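Local coordinates for protein phosphoglycerate oxidoreductase (Rhizobium etli, PDB 4HY3) that probably reduces hydroxypyruvate or glyoxylate with a nicotinamide cofactor, as a member of the D-isomer specific 2-hydroxyacid dehydrogenase family, at residues A[227-239]-A[255-267]. Numbering follows the deposited sequence.
Sequences VLTKSDFIFVVAA and SMRRGAAFILLSR
R257 lies along the backbone of 229-232, its CB near S231 O and its CG beside T229 O, while CD comes near both D232 OD1 and S231 O. The chain is extended from CG to NE, which carries the guanidinium flat against the K230-S231 peptide: K230 C and S231 N lie over the centre of one face, NE near both of them and CZ near K230 C and O. At the tip, R257 NH1 forms a salt bridge with D232 OD2 at 2.8 Å; the carboxylate meets the edge of the guanidinium, yet the two planes are turned 49° apart. NH2 lies near K230 O at an angle too poor for a hydrogen bond, and its salt-bridge partner is E178 on the adjoining strand 178-182. One water donates to both D232 OD1 and G259 O.

Beyond this end, strands 233-236 and 261-264 run parallel, their axes 4.8 Å apart and inclined by only 13°. The ladder starts with A261 N to D232 O (2.8 Å), and I234 and I263 then use both their N-H and C=O groups before L265 N reaches V236 O (2.9 Å). These are neighbouring central strands of the Rossmann-type sheet of the NAD-binding domain, and V237 touches the probable glycine-rich GxGxxG loop.

Side chains alternate between the sheet's two faces. F235 and I263 lie side by side, I263 CD1 meeting F235 CE1, while L265 CD1 comes to the F235 ring edge; helix 131-147 covers this face. On the other, V236 CG2 packs against F262 CZ at 3.6 Å, and L264 CD1 lies alongside V236 CB. Nearer helix 224-229, I234 CD1 meets selenomethionine M256 SE tip to tip at 3.7 Å, and L228 CD2 approaches M256 CE almost perpendicularly.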
ATOM      1  N   VAL A 227       6.992  21.337 -11.718  1.00 47.02           N
ATOM      2  CA  VAL A 227       6.547  20.113 -12.383  1.00 44.38           C
ATOM      3  C   VAL A 227       7.248  20.027 -13.724  1.00 47.15           C
ATOM      4  O   VAL A 227       7.728  18.961 -14.147  1.00 48.65           O
ATOM      5  CB  VAL A 227       5.011  20.110 -12.592  1.00 41.79           C
ATOM      6  CG1 VAL A 227       4.561  19.045 -13.588  1.00 36.73           C
ATOM      7  CG2 VAL A 227       4.296  19.919 -11.268  1.00 44.03           C
ATOM      8  N   LEU A 228       7.327  21.181 -14.368  1.00 47.06           N
ATOM      9  CA  LEU A 228       7.815  21.289 -15.717  1.00 48.12           C
ATOM     10  C   LEU A 228       9.340  21.167 -15.732  1.00 49.57           C
ATOM     11  O   LEU A 228       9.934  20.779 -16.744  1.00 48.71           O
ATOM     12  CB  LEU A 228       7.360  22.635 -16.270  1.00 48.36           C
ATOM     13  CG  LEU A 228       7.207  22.816 -17.774  1.00 55.67           C
ATOM     14  CD1 LEU A 228       6.312  24.009 -18.100  1.00 55.16           C
ATOM     15  CD2 LEU A 228       8.574  22.999 -18.416  1.00 57.25           C
ATOM     16  N   THR A 229       9.960  21.451 -14.587  1.00 47.70           N
ATOM     17  CA  THR A 229      11.386  21.729 -14.546  1.00 48.72           C
ATOM     18  C   THR A 229      12.223  20.723 -13.786  1.00 51.25           C
ATOM     19  O   THR A 229      13.237  20.248 -14.307  1.00 63.58           O
ATOM     20  CB  THR A 229      11.638  23.196 -14.103  1.00 48.76           C
ATOM     21  OG1 THR A 229      11.934  23.979 -15.270  1.00 43.85           O
ATOM     22  CG2 THR A 229      12.764  23.330 -13.051  1.00 45.14           C
ATOM     23  N   LYS A 230      11.799  20.401 -12.569  1.00 48.47           N
ATOM     24  CA  LYS A 230      12.489  19.440 -11.705  1.00 47.39           C
ATOM     25  C   LYS A 230      11.981  18.012 -11.916  1.00 46.33           C
ATOM     26  O   LYS A 230      11.839  17.253 -10.949  1.00 40.44           O
ATOM     27  CB  LYS A 230      12.271  19.842 -10.252  1.00 48.15           C
ATOM     28  CG  LYS A 230      12.125  21.345 -10.108  1.00 51.08           C
ATOM     29  CD  LYS A 230      12.195  21.839  -8.680  1.00 49.97           C
ATOM     30  CE  LYS A 230      12.688  23.269  -8.703  1.00 50.73           C
ATOM     31  NZ  LYS A 230      11.966  24.100  -7.710  1.00 55.50           N
ATOM     32  N   SER A 231      11.702  17.648 -13.174  1.00 45.96           N
ATOM     33  CA  SER A 231      11.041  16.364 -13.444  1.00 47.19           C
ATOM     34  C   SER A 231      11.628  15.549 -14.606  1.00 48.51           C
ATOM     35  O   SER A 231      11.957  16.092 -15.670  1.00 49.07           O
ATOM     36  CB  SER A 231       9.517  16.548 -13.606  1.00 44.61           C
ATOM     37  OG  SER A 231       8.843  16.532 -12.361  1.00 37.91           O
ATOM     38  N   ASP A 232      11.758  14.242 -14.380  1.00 46.90           N
ATOM     39  CA  ASP A 232      12.241  13.333 -15.403  1.00 46.46           C
ATOM     40  C   ASP A 232      11.097  12.783 -16.232  1.00 45.97           C
ATOM     41  O   ASP A 232      11.269  12.509 -17.426  1.00 45.71           O
ATOM     42  CB  ASP A 232      13.029  12.196 -14.776  1.00 52.47           C
ATOM     43  CG  ASP A 232      14.277  12.681 -14.061  1.00 56.58           C
ATOM     44  OD1 ASP A 232      15.188  13.242 -14.736  1.00 61.90           O
ATOM     45  OD2 ASP A 232      14.346  12.483 -12.825  1.00 53.67           O
ATOM     46  N   PHE A 233       9.930  12.629 -15.603  1.00 41.59           N
ATOM     47  CA  PHE A 233       8.748  12.236 -16.337  1.00 37.36           C
ATOM     48  C   PHE A 233       7.585  13.154 -16.059  1.00 38.28           C
ATOM     49  O   PHE A 233       7.159  13.321 -14.909  1.00 39.37           O
ATOM     50  CB  PHE A 233       8.360  10.812 -16.003  1.00 39.93           C
ATOM     51  CG  PHE A 233       9.457   9.807 -16.227  1.00 38.19           C
ATOM     52  CD1 PHE A 233       9.658   9.255 -17.471  1.00 35.21           C
ATOM     53  CD2 PHE A 233      10.272   9.412 -15.179  1.00 37.91           C
ATOM     54  CE1 PHE A 233      10.658   8.336 -17.682  1.00 35.13           C
ATOM     55  CE2 PHE A 233      11.268   8.483 -15.381  1.00 38.52           C
ATOM     56  CZ  PHE A 233      11.459   7.940 -16.639  1.00 35.71           C
ATOM     57  N   ILE A 234       7.069  13.735 -17.140  1.00 37.17           N
ATOM     58  CA  ILE A 234       5.983  14.700 -17.089  1.00 35.65           C
ATOM     59  C   ILE A 234       4.839  14.137 -17.900  1.00 35.06           C
ATOM     60  O   ILE A 234       5.015  13.851 -19.091  1.00 34.61           O
ATOM     61  CB  ILE A 234       6.406  16.062 -17.703  1.00 35.57           C
ATOM     62  CG1 ILE A 234       7.619  16.627 -16.960  1.00 34.56           C
ATOM     63  CG2 ILE A 234       5.255  17.067 -17.738  1.00 30.00           C
ATOM     64  CD1 ILE A 234       8.570  17.313 -17.904  1.00 33.22           C
ATOM     65  N   PHE A 235       3.681  13.997 -17.245  1.00 32.51           N
ATOM     66  CA  PHE A 235       2.443  13.561 -17.877  1.00 31.76           C
ATOM     67  C   PHE A 235       1.441  14.725 -17.948  1.00 34.04           C
ATOM     68  O   PHE A 235       1.125  15.325 -16.914  1.00 36.46           O
ATOM     69  CB  PHE A 235       1.795  12.438 -17.043  1.00 31.30           C
ATOM     70  CG  PHE A 235       2.607  11.168 -16.947  1.00 29.81           C
ATOM     71  CD1 PHE A 235       2.409  10.124 -17.860  1.00 29.81           C
ATOM     72  CD2 PHE A 235       3.553  11.000 -15.935  1.00 29.06           C
ATOM     73  CE1 PHE A 235       3.142   8.941 -17.761  1.00 29.82           C
ATOM     74  CE2 PHE A 235       4.293   9.830 -15.840  1.00 29.41           C
ATOM     75  CZ  PHE A 235       4.092   8.796 -16.750  1.00 29.57           C
ATOM     76  N   VAL A 236       0.935  15.034 -19.145  1.00 35.16           N
ATOM     77  CA  VAL A 236      -0.229  15.934 -19.321  1.00 36.52           C
ATOM     78  C   VAL A 236      -1.561  15.134 -19.370  1.00 40.08           C
ATOM     79  O   VAL A 236      -1.788  14.284 -20.248  1.00 38.94           O
ATOM     80  CB  VAL A 236      -0.132  16.797 -20.594  1.00 36.01           C
ATOM     81  CG1 VAL A 236      -1.135  17.936 -20.499  1.00 34.58           C
ATOM     82  CG2 VAL A 236       1.290  17.319 -20.818  1.00 35.72           C
ATOM     83  N   VAL A 237      -2.467  15.467 -18.463  1.00 40.41           N
ATOM     84  CA  VAL A 237      -3.469  14.519 -18.035  1.00 41.66           C
ATOM     85  C   VAL A 237      -4.894  15.100 -17.932  1.00 48.38           C
ATOM     86  O   VAL A 237      -5.891  14.368 -18.048  1.00 48.47           O
ATOM     87  CB  VAL A 237      -2.947  13.867 -16.743  1.00 36.28           C
ATOM     88  CG1 VAL A 237      -3.997  13.710 -15.677  1.00 36.87           C
ATOM     89  CG2 VAL A 237      -2.312  12.556 -17.085  1.00 36.97           C
ATOM     90  N   ALA A 238      -4.975  16.419 -17.742  1.00 56.70           N
ATOM     91  CA  ALA A 238      -6.235  17.167 -17.731  1.00 62.22           C
ATOM     92  C   ALA A 238      -5.983  18.577 -18.237  1.00 71.90           C
ATOM     93  O   ALA A 238      -4.856  19.082 -18.149  1.00 72.33           O
ATOM     94  CB  ALA A 238      -6.834  17.211 -16.335  1.00 59.48           C
ATOM     95  N   ALA A 239      -7.032  19.199 -18.783  1.00 85.56           N
ATOM     96  CA  ALA A 239      -7.020  20.630 -19.136  1.00 91.03           C
ATOM     97  C   ALA A 239      -7.200  21.453 -17.854  1.00 93.87           C
ATOM     98  O   ALA A 239      -7.726  20.932 -16.846  1.00 86.54           O
ATOM     99  CB  ALA A 239      -8.116  20.950 -20.150  1.00 88.10           C
ATOM    100  N   SER A 255      12.660  24.752 -20.851  1.00 44.03           N
ATOM    101  CA  SER A 255      12.674  24.858 -19.399  1.00 43.74           C
ATOM    102  C   SER A 255      12.897  23.519 -18.674  1.00 46.67           C
ATOM    103  O   SER A 255      13.055  23.491 -17.450  1.00 44.33           O
ATOM    104  CB  SER A 255      11.362  25.501 -18.942  1.00 42.59           C
ATOM    105  OG  SER A 255      10.949  25.006 -17.679  1.00 40.76           O
HETATM  106  N   MSE A 256      12.897  22.423 -19.430  1.00 49.53           N
HETATM  107  CA  MSE A 256      12.877  21.070 -18.864  1.00 56.51           C
HETATM  108  C   MSE A 256      14.267  20.590 -18.508  1.00 58.15           C
HETATM  109  O   MSE A 256      15.242  21.302 -18.713  1.00 65.08           O
HETATM  110  CB  MSE A 256      12.167  20.115 -19.856  1.00 60.91           C
HETATM  111  CG  MSE A 256      10.653  19.976 -19.581  1.00 59.92           C
HETATM  112 SE   MSE A 256       9.559  19.083 -20.990  1.00 56.39          SE
HETATM  113  CE  MSE A 256       7.846  20.023 -20.724  1.00 52.13           C
ATOM    114  N   ARG A 257      14.359  19.388 -17.933  1.00 57.85           N
ATOM    115  CA  ARG A 257      15.630  18.691 -17.771  1.00 49.53           C
ATOM    116  C   ARG A 257      16.018  18.094 -19.087  1.00 52.77           C
ATOM    117  O   ARG A 257      15.221  18.068 -20.021  1.00 53.62           O
ATOM    118  CB  ARG A 257      15.517  17.567 -16.763  1.00 45.05           C
ATOM    119  CG  ARG A 257      15.964  17.928 -15.375  1.00 42.50           C
ATOM    120  CD  ARG A 257      15.682  16.772 -14.450  1.00 42.06           C
ATOM    121  NE  ARG A 257      15.587  17.234 -13.077  1.00 45.28           N
ATOM    122  CZ  ARG A 257      15.163  16.489 -12.061  1.00 49.61           C
ATOM    123  NH1 ARG A 257      14.775  15.237 -12.270  1.00 51.39           N
ATOM    124  NH2 ARG A 257      15.130  16.995 -10.831  1.00 48.25           N
ATOM    125  N   ARG A 258      17.238  17.573 -19.142  1.00 59.90           N
ATOM    126  CA  ARG A 258      17.874  17.228 -20.404  1.00 63.69           C
ATOM    127  C   ARG A 258      17.148  16.081 -21.090  1.00 64.39           C
ATOM    128  O   ARG A 258      16.313  16.338 -21.962  1.00 67.38           O
ATOM    129  CB  ARG A 258      19.372  16.965 -20.195  1.00 67.79           C
ATOM    130  CG  ARG A 258      20.173  16.555 -21.423  1.00 63.77           C
ATOM    131  CD  ARG A 258      20.158  17.542 -22.580  1.00 60.87           C
ATOM    132  NE  ARG A 258      20.823  16.899 -23.723  1.00 65.32           N
ATOM    133  CZ  ARG A 258      20.620  17.178 -25.011  1.00 60.94           C
ATOM    134  NH1 ARG A 258      19.761  18.134 -25.378  1.00 63.03           N
ATOM    135  NH2 ARG A 258      21.291  16.492 -25.938  1.00 54.32           N
ATOM    136  N   GLY A 259      17.422  14.837 -20.697  1.00 59.88           N
ATOM    137  CA  GLY A 259      16.729  13.700 -21.310  1.00 61.11           C
ATOM    138  C   GLY A 259      15.355  13.511 -20.689  1.00 62.75           C
ATOM    139  O   GLY A 259      15.087  12.516 -20.024  1.00 65.64           O
ATOM    140  N   ALA A 260      14.474  14.477 -20.880  1.00 62.90           N
ATOM    141  CA  ALA A 260      13.215  14.441 -20.171  1.00 62.09           C
ATOM    142  C   ALA A 260      12.168  13.632 -20.926  1.00 60.68           C
ATOM    143  O   ALA A 260      12.148  13.595 -22.164  1.00 61.53           O
ATOM    144  CB  ALA A 260      12.720  15.850 -19.888  1.00 65.25           C
ATOM    145  N   ALA A 261      11.305  12.970 -20.171  1.00 54.44           N
ATOM    146  CA  ALA A 261      10.213  12.228 -20.771  1.00 54.76           C
ATOM    147  C   ALA A 261       8.903  13.001 -20.606  1.00 49.48           C
ATOM    148  O   ALA A 261       8.456  13.265 -19.477  1.00 46.09           O
ATOM    149  CB  ALA A 261      10.111  10.828 -20.174  1.00 53.11           C
ATOM    150  N   PHE A 262       8.309  13.347 -21.747  1.00 42.63           N
ATOM    151  CA  PHE A 262       7.081  14.139 -21.813  1.00 43.38           C
ATOM    152  C   PHE A 262       5.943  13.364 -22.484  1.00 41.92           C
ATOM    153  O   PHE A 262       6.014  13.020 -23.671  1.00 40.45           O
ATOM    154  CB  PHE A 262       7.342  15.456 -22.564  1.00 41.15           C
ATOM    155  CG  PHE A 262       6.111  16.259 -22.837  1.00 36.86           C
ATOM    156  CD1 PHE A 262       5.710  17.254 -21.952  1.00 37.06           C
ATOM    157  CD2 PHE A 262       5.351  16.025 -23.980  1.00 36.03           C
ATOM    158  CE1 PHE A 262       4.567  18.010 -22.202  1.00 38.03           C
ATOM    159  CE2 PHE A 262       4.208  16.770 -24.241  1.00 37.19           C
ATOM    160  CZ  PHE A 262       3.817  17.772 -23.354  1.00 38.06           C
ATOM    161  N   ILE A 263       4.878  13.137 -21.726  1.00 39.68           N
ATOM    162  CA  ILE A 263       3.843  12.213 -22.154  1.00 42.26           C
ATOM    163  C   ILE A 263       2.459  12.865 -22.219  1.00 42.51           C
ATOM    164  O   ILE A 263       1.884  13.252 -21.205  1.00 45.68           O
ATOM    165  CB  ILE A 263       3.867  10.949 -21.263  1.00 43.27           C
ATOM    166  CG1 ILE A 263       5.270  10.320 -21.284  1.00 40.70           C
ATOM    167  CG2 ILE A 263       2.833   9.939 -21.724  1.00 43.31           C
ATOM    168  CD1 ILE A 263       5.643   9.587 -20.020  1.00 37.45           C
ATOM    169  N   LEU A 264       1.933  12.982 -23.429  1.00 43.41           N
ATOM    170  CA  LEU A 264       0.698  13.728 -23.678  1.00 44.71           C
ATOM    171  C   LEU A 264      -0.549  12.820 -23.808  1.00 47.18           C
ATOM    172  O   LEU A 264      -0.699  12.077 -24.797  1.00 47.37           O
ATOM    173  CB  LEU A 264       0.869  14.573 -24.935  1.00 40.24           C
ATOM    174  CG  LEU A 264      -0.289  15.476 -25.300  1.00 40.47           C
ATOM    175  CD1 LEU A 264      -0.508  16.500 -24.196  1.00 40.32           C
ATOM    176  CD2 LEU A 264      -0.012  16.140 -26.646  1.00 41.00           C
ATOM    177  N   LEU A 265      -1.451  12.910 -22.831  1.00 42.64           N
ATOM    178  CA  LEU A 265      -2.562  11.979 -22.752  1.00 41.95           C
ATOM    179  C   LEU A 265      -3.918  12.614 -22.955  1.00 46.14           C
ATOM    180  O   LEU A 265      -4.886  11.925 -23.247  1.00 50.89           O
ATOM    181  CB  LEU A 265      -2.533  11.217 -21.416  1.00 37.33           C
ATOM    182  CG  LEU A 265      -1.285  10.366 -21.213  1.00 34.40           C
ATOM    183  CD1 LEU A 265      -1.089   9.941 -19.770  1.00 33.57           C
ATOM    184  CD2 LEU A 265      -1.291   9.179 -22.166  1.00 32.59           C
ATOM    185  N   SER A 266      -4.011  13.921 -22.792  1.00 51.50           N
ATOM    186  CA  SER A 266      -5.299  14.580 -22.953  1.00 54.18           C
ATOM    187  C   SER A 266      -5.111  15.900 -23.660  1.00 57.09           C
ATOM    188  O   SER A 266      -4.241  16.687 -23.272  1.00 65.43           O
ATOM    189  CB  SER A 266      -5.889  14.869 -21.588  1.00 58.37           C
ATOM    190  OG  SER A 266      -5.010  15.729 -20.861  1.00 61.40           O
ATOM    191  N   ARG A 267      -5.918  16.141 -24.690  1.00 54.09           N
ATOM    192  CA  ARG A 267      -6.102  17.484 -25.205  1.00 52.65           C
ATOM    193  C   ARG A 267      -4.818  17.976 -25.885  1.00 52.19           C
ATOM    194  O   ARG A 267      -3.868  18.395 -25.217  1.00 52.59           O
ATOM    195  CB  ARG A 267      -6.518  18.403 -24.033  1.00 51.52           C
ATOM    196  CG  ARG A 267      -7.539  19.486 -24.345  1.00 55.70           C
ATOM    197  CD  ARG A 267      -8.930  18.951 -24.661  1.00 59.47           C
ATOM    198  NE  ARG A 267      -9.756  19.980 -25.306  1.00 62.61           N
ATOM    199  CZ  ARG A 267     -10.305  19.866 -26.510  1.00 60.27           C
ATOM    200  NH1 ARG A 267     -10.136  18.759 -27.215  1.00 58.71           N
ATOM    201  NH2 ARG A 267     -11.025  20.861 -27.012  1.00 63.38           N
TER
HETATM  202  O   HOH W   1      16.113  11.699 -17.336  1.00 57.19           O